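Local structure of protein DJ-1 homolog D (Arabidopsis thaliana, 4OGG) at residues 196-201 against 275-280; 5-10 against 84-89. The protein belongs to the DJ-1/PfpI family and carries two copies of that family's glutaminase-I-like fold in a single chain. All blocks are in the same frame, centred on the assembly; numbering follows the deposited sequence.

Overall arrangement
Two DJ-1/PfpI family regions follow one another in this chain, and each contributes one equivalent strand pair. Contact 2 (5-10 with 84-89) closes in the first region before contact 1 (196-201 with 275-280) opens in the second. In both, the first strand of a six-stranded mixed sheet of order 2-1-3-4-6-5 runs parallel to the third. The two sheets are separate: the contacts have centres 28 Å apart and nearest atoms about 19 Å apart, on opposite sides of the chain's centre. The same spacing of 74 residues within each pair, and the same proline and bridging water at the strand ends, are consistent with duplication of an ancestral domain.

Contact 1 of 2, residues 196-201 against 275-280; sequences KRILFL and ALVIPG
The ring of Phe-200 lies flat over Val-277, its parallel bridge partner. From CB to tip, Phe-200 CB passes 4.2 Å from Val-277 O, and CG comes within 4.1 Å of Val-277 CB. Farther out, CD1 lies by Val-277 CB and CD2 turns to Pro-279 CG, 3.8 Å away; CE1 meets Val-277 CB and CG2, while CE2 and CZ both reach Val-277 CG1 at 3.5 Å. Val-277 CB thus sits over the ring centre, 3.6 Å from the centroid, in a CH-pi contact; Phe-215 of helix 208-221 adds an edge-to-face ring. On the same side of the sheet Ile-198 sends CD1 tightly onto Ala-275 CB and CG2 onto Val-277 CG2, and helix 369-380 closes over Ala-275 and Val-277. On the opposite side Leu-276 CD1 is shared by Leu-199 CD2 and Leu-201 CG; helix 291-302 covers Leu-201 and Leu-276. Three sound backbone bonds join the strands, among them Val-277 N to Leu-199 O at 2.9 Å; that from Ala-275 N to Arg-197 O is weak. Beyond them a water donates to both Leu-201 O and Pro-279 O. This is the parallel pairing of strands 197-201 and 275-278, neighbours in the central sheet of the helix-flanked alpha/beta sandwich of the DJ-1/PfpI fold.

Contact 2 of 2, residues 5-10 against 84-89; sequences VLILCG and VIPGGR
Val-84 N gives a hydrogen bond of 2.9 Å to Leu-6 O. Val-84 O continues the pairing by accepting Leu-8 N at 3.0 Å. That one hydrogen bond to Val-84 O is supplemented by a weaker CA-H...O contact from Ile-7. Past these bonds the strands part, and water 2 spans the gap by donating to both Leu-8 O and Pro-86 O.

Ile-7 and Val-84 are bridge partners whose side chains run side by side in the same direction, with Ile-7 CG1 3.9 Å from Val-84 CB. Because Ile-7 CG1 is anti to the carbonyl carbon (chi1 -63°), the other branch, CG2, is left on the carbonyl side and meets Pro-86 CG at 3.6 Å, the two side chains crossing at about a right angle. Val-84 reaches back with CG2 to Val-5 CG1, 3.7 Å away. Phe-22 of helix 15-27 packs on Ile-7, and Val-18 of that helix on Pro-86; on the other side, Ile-123 of helix 121-126 touches Leu-8 and Ile-85.

Pro-86 CD rests 3.2 Å from Leu-8 O, and the chain then leaves the sheet through Gly-87 and Gly-88. Arg-89 forms a salt bridge with Glu-60 and a hydrogen bond to Tyr-251 O of the second subunit. The loop after strand 82-85 brings Gly-88 N into a hydrogen bond with the modified cysteine at position 118, consistent with the DJ-1/PfpI fold, whose cysteine site lies at the C-terminal ends of the parallel strands.

Contact 1 of 2, residues 196-201 against 275-280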
ATOM      1  N   LYS C 196     -20.259 -31.399  15.829  1.00 25.10           N
ATOM      2  CA  LYS C 196     -18.986 -31.882  15.307  1.00 25.18           C
ATOM      3  C   LYS C 196     -17.835 -30.961  15.696  1.00 24.75           C
ATOM      4  O   LYS C 196     -18.033 -29.775  15.956  1.00 25.67           O
ATOM      5  CB  LYS C 196     -19.053 -31.978  13.778  1.00 24.65           C
ATOM      6  CG  LYS C 196     -20.154 -32.874  13.236  1.00 25.35           C
ATOM      7  CD  LYS C 196     -19.928 -34.334  13.605  1.00 28.23           C
ATOM      8  CE  LYS C 196     -20.953 -35.237  12.936  1.00 30.99           C
ATOM      9  NZ  LYS C 196     -22.353 -34.883  13.316  1.00 31.69           N
ATOM     10  N   ARG C 197     -16.630 -31.520  15.738  1.00 25.12           N
ATOM     11  CA  ARG C 197     -15.430 -30.758  16.062  1.00 23.87           C
ATOM     12  C   ARG C 197     -14.572 -30.722  14.801  1.00 23.16           C
ATOM     13  O   ARG C 197     -14.241 -31.767  14.238  1.00 21.10           O
ATOM     14  CB  ARG C 197     -14.658 -31.424  17.201  1.00 26.36           C
ATOM     15  CG  ARG C 197     -15.352 -31.341  18.549  1.00 30.94           C
ATOM     16  CD  ARG C 197     -14.636 -32.188  19.589  1.00 32.38           C
ATOM     17  NE  ARG C 197     -13.246 -31.783  19.785  1.00 35.36           N
ATOM     18  CZ  ARG C 197     -12.872 -30.625  20.319  1.00 36.46           C
ATOM     19  NH1 ARG C 197     -13.783 -29.747  20.716  1.00 36.75           N
ATOM     20  NH2 ARG C 197     -11.583 -30.349  20.466  1.00 37.19           N
ATOM     21  N   ILE C 198     -14.219 -29.518  14.361  1.00 21.54           N
ATOM     22  CA  ILE C 198     -13.426 -29.353  13.149  1.00 21.94           C
ATOM     23  C   ILE C 198     -12.102 -28.645  13.424  1.00 21.42           C
ATOM     24  O   ILE C 198     -12.057 -27.663  14.166  1.00 21.57           O
ATOM     25  CB  ILE C 198     -14.209 -28.533  12.097  1.00 22.66           C
ATOM     26  CG1 ILE C 198     -15.657 -29.029  12.019  1.00 24.33           C
ATOM     27  CG2 ILE C 198     -13.533 -28.639  10.739  1.00 22.18           C
ATOM     28  CD1 ILE C 198     -15.801 -30.478  11.618  1.00 27.76           C
ATOM     29  N   LEU C 199     -11.027 -29.153  12.824  1.00 20.55           N
ATOM     30  CA  LEU C 199      -9.698 -28.567  12.984  1.00 19.39           C
ATOM     31  C   LEU C 199      -9.237 -27.903  11.690  1.00 17.91           C
ATOM     32  O   LEU C 199      -9.322 -28.494  10.617  1.00 18.50           O
ATOM     33  CB  LEU C 199      -8.676 -29.640  13.378  1.00 19.83           C
ATOM     34  CG  LEU C 199      -7.223 -29.160  13.469  1.00 20.73           C
ATOM     35  CD1 LEU C 199      -7.085 -28.164  14.607  1.00 20.08           C
ATOM     36  CD2 LEU C 199      -6.296 -30.342  13.688  1.00 21.28           C
ATOM     37  N   PHE C 200      -8.750 -26.671  11.803  1.00 17.76           N
ATOM     38  CA  PHE C 200      -8.257 -25.917  10.652  1.00 16.96           C
ATOM     39  C   PHE C 200      -6.744 -25.783  10.723  1.00 17.46           C
ATOM     40  O   PHE C 200      -6.213 -25.307  11.723  1.00 18.42           O
ATOM     41  CB  PHE C 200      -8.862 -24.510  10.630  1.00 15.96           C
ATOM     42  CG  PHE C 200     -10.141 -24.405   9.858  1.00 17.19           C
ATOM     43  CD1 PHE C 200     -11.258 -25.150  10.222  1.00 16.41           C
ATOM     44  CD2 PHE C 200     -10.234 -23.542   8.770  1.00 15.99           C
ATOM     45  CE1 PHE C 200     -12.453 -25.035   9.512  1.00 17.93           C
ATOM     46  CE2 PHE C 200     -11.420 -23.419   8.055  1.00 16.06           C
ATOM     47  CZ  PHE C 200     -12.533 -24.166   8.426  1.00 17.90           C
ATOM     48  N   LEU C 201      -6.054 -26.208   9.669  1.00 17.39           N
ATOM     49  CA  LEU C 201      -4.600 -26.092   9.618  1.00 18.15           C
ATOM     50  C   LEU C 201      -4.286 -24.739   8.992  1.00 18.28           C
ATOM     51  O   LEU C 201      -4.394 -24.566   7.777  1.00 19.45           O
ATOM     52  CB  LEU C 201      -4.005 -27.218   8.773  1.00 18.59           C
ATOM     53  CG  LEU C 201      -4.140 -28.618   9.377  1.00 20.64           C
ATOM     54  CD1 LEU C 201      -3.711 -29.670   8.370  1.00 22.04           C
ATOM     55  CD2 LEU C 201      -3.290 -28.694  10.640  1.00 23.20           C
ATOM     56  N   ALA C 275     -13.337 -33.748  11.633  1.00 22.75           N
ATOM     57  CA  ALA C 275     -12.952 -33.342  10.284  1.00 21.12           C
ATOM     58  C   ALA C 275     -11.783 -32.361  10.261  1.00 19.50           C
ATOM     59  O   ALA C 275     -11.492 -31.684  11.247  1.00 19.30           O
ATOM     60  CB  ALA C 275     -14.149 -32.737   9.558  1.00 21.27           C
ATOM     61  N   LEU C 276     -11.122 -32.292   9.111  1.00 19.85           N
ATOM     62  CA  LEU C 276      -9.981 -31.408   8.923  1.00 19.74           C
ATOM     63  C   LEU C 276     -10.228 -30.495   7.731  1.00 17.68           C
ATOM     64  O   LEU C 276     -10.728 -30.937   6.696  1.00 20.02           O
ATOM     65  CB  LEU C 276      -8.719 -32.236   8.667  1.00 20.13           C
ATOM     66  CG  LEU C 276      -7.383 -31.502   8.542  1.00 22.17           C
ATOM     67  CD1 LEU C 276      -6.991 -30.903   9.888  1.00 22.56           C
ATOM     68  CD2 LEU C 276      -6.313 -32.481   8.067  1.00 22.30           C
ATOM     69  N   VAL C 277      -9.889 -29.222   7.877  1.00 17.74           N
ATOM     70  CA  VAL C 277     -10.058 -28.270   6.788  1.00 17.33           C
ATOM     71  C   VAL C 277      -8.728 -27.564   6.546  1.00 17.46           C
ATOM     72  O   VAL C 277      -8.047 -27.156   7.493  1.00 16.40           O
ATOM     73  CB  VAL C 277     -11.139 -27.218   7.109  1.00 16.75           C
ATOM     74  CG1 VAL C 277     -11.278 -26.257   5.939  1.00 16.45           C
ATOM     75  CG2 VAL C 277     -12.475 -27.908   7.389  1.00 16.33           C
ATOM     76  N   ILE C 278      -8.357 -27.425   5.278  1.00 16.18           N
ATOM     77  CA  ILE C 278      -7.098 -26.780   4.932  1.00 16.96           C
ATOM     78  C   ILE C 278      -7.279 -25.585   4.007  1.00 16.79           C
ATOM     79  O   ILE C 278      -7.535 -25.746   2.810  1.00 17.63           O
ATOM     80  CB  ILE C 278      -6.130 -27.764   4.242  1.00 16.33           C
ATOM     81  CG1 ILE C 278      -5.929 -29.003   5.115  1.00 17.37           C
ATOM     82  CG2 ILE C 278      -4.790 -27.076   3.987  1.00 15.84           C
ATOM     83  CD1 ILE C 278      -5.008 -30.043   4.501  1.00 18.89           C
ATOM     84  N   PRO C 279      -7.160 -24.367   4.556  1.00 17.27           N
ATOM     85  CA  PRO C 279      -7.308 -23.153   3.749  1.00 17.05           C
ATOM     86  C   PRO C 279      -6.184 -23.072   2.716  1.00 17.22           C
ATOM     87  O   PRO C 279      -5.122 -23.675   2.894  1.00 17.88           O
ATOM     88  CB  PRO C 279      -7.199 -22.036   4.782  1.00 17.93           C
ATOM     89  CG  PRO C 279      -7.759 -22.671   6.026  1.00 19.92           C
ATOM     90  CD  PRO C 279      -7.114 -24.038   5.991  1.00 16.97           C
ATOM     91  N   GLY C 280      -6.427 -22.330   1.643  1.00 15.78           N
ATOM     92  CA  GLY C 280      -5.419 -22.163   0.613  1.00 16.67           C
ATOM     93  C   GLY C 280      -4.569 -20.942   0.916  1.00 16.19           C
ATOM     94  O   GLY C 280      -4.478 -20.513   2.065  1.00 16.54           O
TER
HETATM   95  O   HOH W   1      -3.379 -23.148   5.291  1.00 17.82           O

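Contact 2 of 2, residues 5-10 against 84-89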
ATOM      1  N   VAL C   5     -32.455 -15.057  -0.673  1.00 15.05           N
ATOM      2  CA  VAL C   5     -32.073 -13.899   0.122  1.00 14.61           C
ATOM      3  C   VAL C   5     -31.394 -12.826  -0.724  1.00 14.71           C
ATOM      4  O   VAL C   5     -30.682 -13.133  -1.681  1.00 13.94           O
ATOM      5  CB  VAL C   5     -31.114 -14.325   1.258  1.00 16.13           C
ATOM      6  CG1 VAL C   5     -30.499 -13.106   1.928  1.00 16.98           C
ATOM      7  CG2 VAL C   5     -31.870 -15.166   2.279  1.00 16.03           C
ATOM      8  N   LEU C   6     -31.620 -11.570  -0.359  1.00 14.00           N
ATOM      9  CA  LEU C   6     -31.024 -10.443  -1.061  1.00 14.12           C
ATOM     10  C   LEU C   6     -29.986  -9.782  -0.151  1.00 13.24           C
ATOM     11  O   LEU C   6     -30.233  -9.593   1.038  1.00 12.95           O
ATOM     12  CB  LEU C   6     -32.103  -9.418  -1.422  1.00 15.43           C
ATOM     13  CG  LEU C   6     -31.662  -8.182  -2.208  1.00 16.38           C
ATOM     14  CD1 LEU C   6     -31.196  -8.608  -3.596  1.00 16.17           C
ATOM     15  CD2 LEU C   6     -32.820  -7.196  -2.316  1.00 16.18           C
ATOM     16  N   ILE C   7     -28.821  -9.458  -0.704  1.00 13.57           N
ATOM     17  CA  ILE C   7     -27.783  -8.783   0.071  1.00 13.19           C
ATOM     18  C   ILE C   7     -27.630  -7.379  -0.506  1.00 14.21           C
ATOM     19  O   ILE C   7     -27.404  -7.204  -1.709  1.00 13.15           O
ATOM     20  CB  ILE C   7     -26.419  -9.523   0.005  1.00 15.08           C
ATOM     21  CG1 ILE C   7     -26.546 -10.918   0.629  1.00 16.64           C
ATOM     22  CG2 ILE C   7     -25.355  -8.719   0.759  1.00 14.63           C
ATOM     23  CD1 ILE C   7     -25.229 -11.695   0.695  1.00 15.05           C
ATOM     24  N   LEU C   8     -27.783  -6.383   0.359  1.00 12.70           N
ATOM     25  CA  LEU C   8     -27.675  -4.980  -0.030  1.00 12.39           C
ATOM     26  C   LEU C   8     -26.210  -4.556   0.010  1.00 13.79           C
ATOM     27  O   LEU C   8     -25.667  -4.259   1.075  1.00 15.03           O
ATOM     28  CB  LEU C   8     -28.509  -4.124   0.922  1.00 14.22           C
ATOM     29  CG  LEU C   8     -28.472  -2.603   0.771  1.00 16.43           C
ATOM     30  CD1 LEU C   8     -28.878  -2.202  -0.639  1.00 16.55           C
ATOM     31  CD2 LEU C   8     -29.409  -1.985   1.795  1.00 16.67           C
ATOM     32  N   CYS C   9     -25.582  -4.522  -1.162  1.00 14.49           N
ATOM     33  CA  CYS C   9     -24.169  -4.170  -1.283  1.00 14.27           C
ATOM     34  C   CYS C   9     -23.904  -2.721  -1.669  1.00 14.92           C
ATOM     35  O   CYS C   9     -24.798  -2.003  -2.120  1.00 14.04           O
ATOM     36  CB  CYS C   9     -23.495  -5.082  -2.316  1.00 13.47           C
ATOM     37  SG  CYS C   9     -23.675  -6.846  -1.987  1.00 14.47           S
ATOM     38  N   GLY C  10     -22.652  -2.311  -1.491  1.00 13.56           N
ATOM     39  CA  GLY C  10     -22.241  -0.962  -1.830  1.00 12.40           C
ATOM     40  C   GLY C  10     -20.728  -0.897  -1.901  1.00 13.39           C
ATOM     41  O   GLY C  10     -20.039  -1.817  -1.449  1.00 13.30           O
ATOM     42  N   VAL C  84     -30.038  -9.120   3.874  1.00 13.22           N
ATOM     43  CA  VAL C  84     -28.805  -9.021   4.652  1.00 13.20           C
ATOM     44  C   VAL C  84     -28.167  -7.676   4.329  1.00 12.81           C
ATOM     45  O   VAL C  84     -28.069  -7.301   3.159  1.00 12.90           O
ATOM     46  CB  VAL C  84     -27.809 -10.151   4.290  1.00 12.25           C
ATOM     47  CG1 VAL C  84     -26.519  -9.992   5.095  1.00 14.31           C
ATOM     48  CG2 VAL C  84     -28.442 -11.506   4.574  1.00 13.10           C
ATOM     49  N   ILE C  85     -27.753  -6.945   5.360  1.00 12.81           N
ATOM     50  CA  ILE C  85     -27.118  -5.643   5.167  1.00 11.22           C
ATOM     51  C   ILE C  85     -25.707  -5.645   5.743  1.00 11.68           C
ATOM     52  O   ILE C  85     -25.525  -5.510   6.955  1.00 11.56           O
ATOM     53  CB  ILE C  85     -27.905  -4.502   5.857  1.00 11.31           C
ATOM     54  CG1 ILE C  85     -29.365  -4.510   5.401  1.00 12.52           C
ATOM     55  CG2 ILE C  85     -27.277  -3.146   5.499  1.00 11.10           C
ATOM     56  CD1 ILE C  85     -30.217  -3.442   6.061  1.00 13.84           C
ATOM     57  N   PRO C  86     -24.690  -5.805   4.880  1.00 11.13           N
ATOM     58  CA  PRO C  86     -23.294  -5.819   5.325  1.00 11.82           C
ATOM     59  C   PRO C  86     -22.882  -4.461   5.873  1.00 12.83           C
ATOM     60  O   PRO C  86     -23.535  -3.448   5.608  1.00 13.73           O
ATOM     61  CB  PRO C  86     -22.521  -6.152   4.048  1.00 12.67           C
ATOM     62  CG  PRO C  86     -23.512  -6.953   3.239  1.00 11.52           C
ATOM     63  CD  PRO C  86     -24.787  -6.165   3.454  1.00 12.08           C
ATOM     64  N   GLY C  87     -21.796  -4.450   6.638  1.00 13.09           N
ATOM     65  CA  GLY C  87     -21.295  -3.209   7.186  1.00 13.18           C
ATOM     66  C   GLY C  87     -20.240  -2.614   6.271  1.00 14.29           C
ATOM     67  O   GLY C  87     -20.268  -2.823   5.055  1.00 13.42           O
ATOM     68  N   GLY C  88     -19.289  -1.896   6.862  1.00 11.41           N
ATOM     69  CA  GLY C  88     -18.241  -1.256   6.090  1.00 12.28           C
ATOM     70  C   GLY C  88     -18.589   0.208   5.911  1.00 11.21           C
ATOM     71  O   GLY C  88     -19.357   0.757   6.707  1.00 11.52           O
ATOM     72  N   ARG C  89     -18.035   0.847   4.878  1.00 11.87           N
ATOM     73  CA  ARG C  89     -18.320   2.256   4.621  1.00 12.39           C
ATOM     74  C   ARG C  89     -19.421   2.476   3.584  1.00 12.09           C
ATOM     75  O   ARG C  89     -19.745   3.613   3.240  1.00 13.00           O
ATOM     76  CB  ARG C  89     -17.051   3.008   4.188  1.00 12.60           C
ATOM     77  CG  ARG C  89     -16.106   3.325   5.339  1.00 13.12           C
ATOM     78  CD  ARG C  89     -15.043   4.361   4.966  1.00 10.87           C
ATOM     79  NE  ARG C  89     -14.097   3.897   3.949  1.00 12.30           N
ATOM     80  CZ  ARG C  89     -14.158   4.214   2.659  1.00 11.86           C
ATOM     81  NH1 ARG C  89     -15.130   5.001   2.207  1.00 11.88           N
ATOM     82  NH2 ARG C  89     -13.229   3.767   1.823  1.00 12.63           N
TER
HETATM   83  O   HOH W   2     -23.721  -2.586   2.822  1.00 22.13           O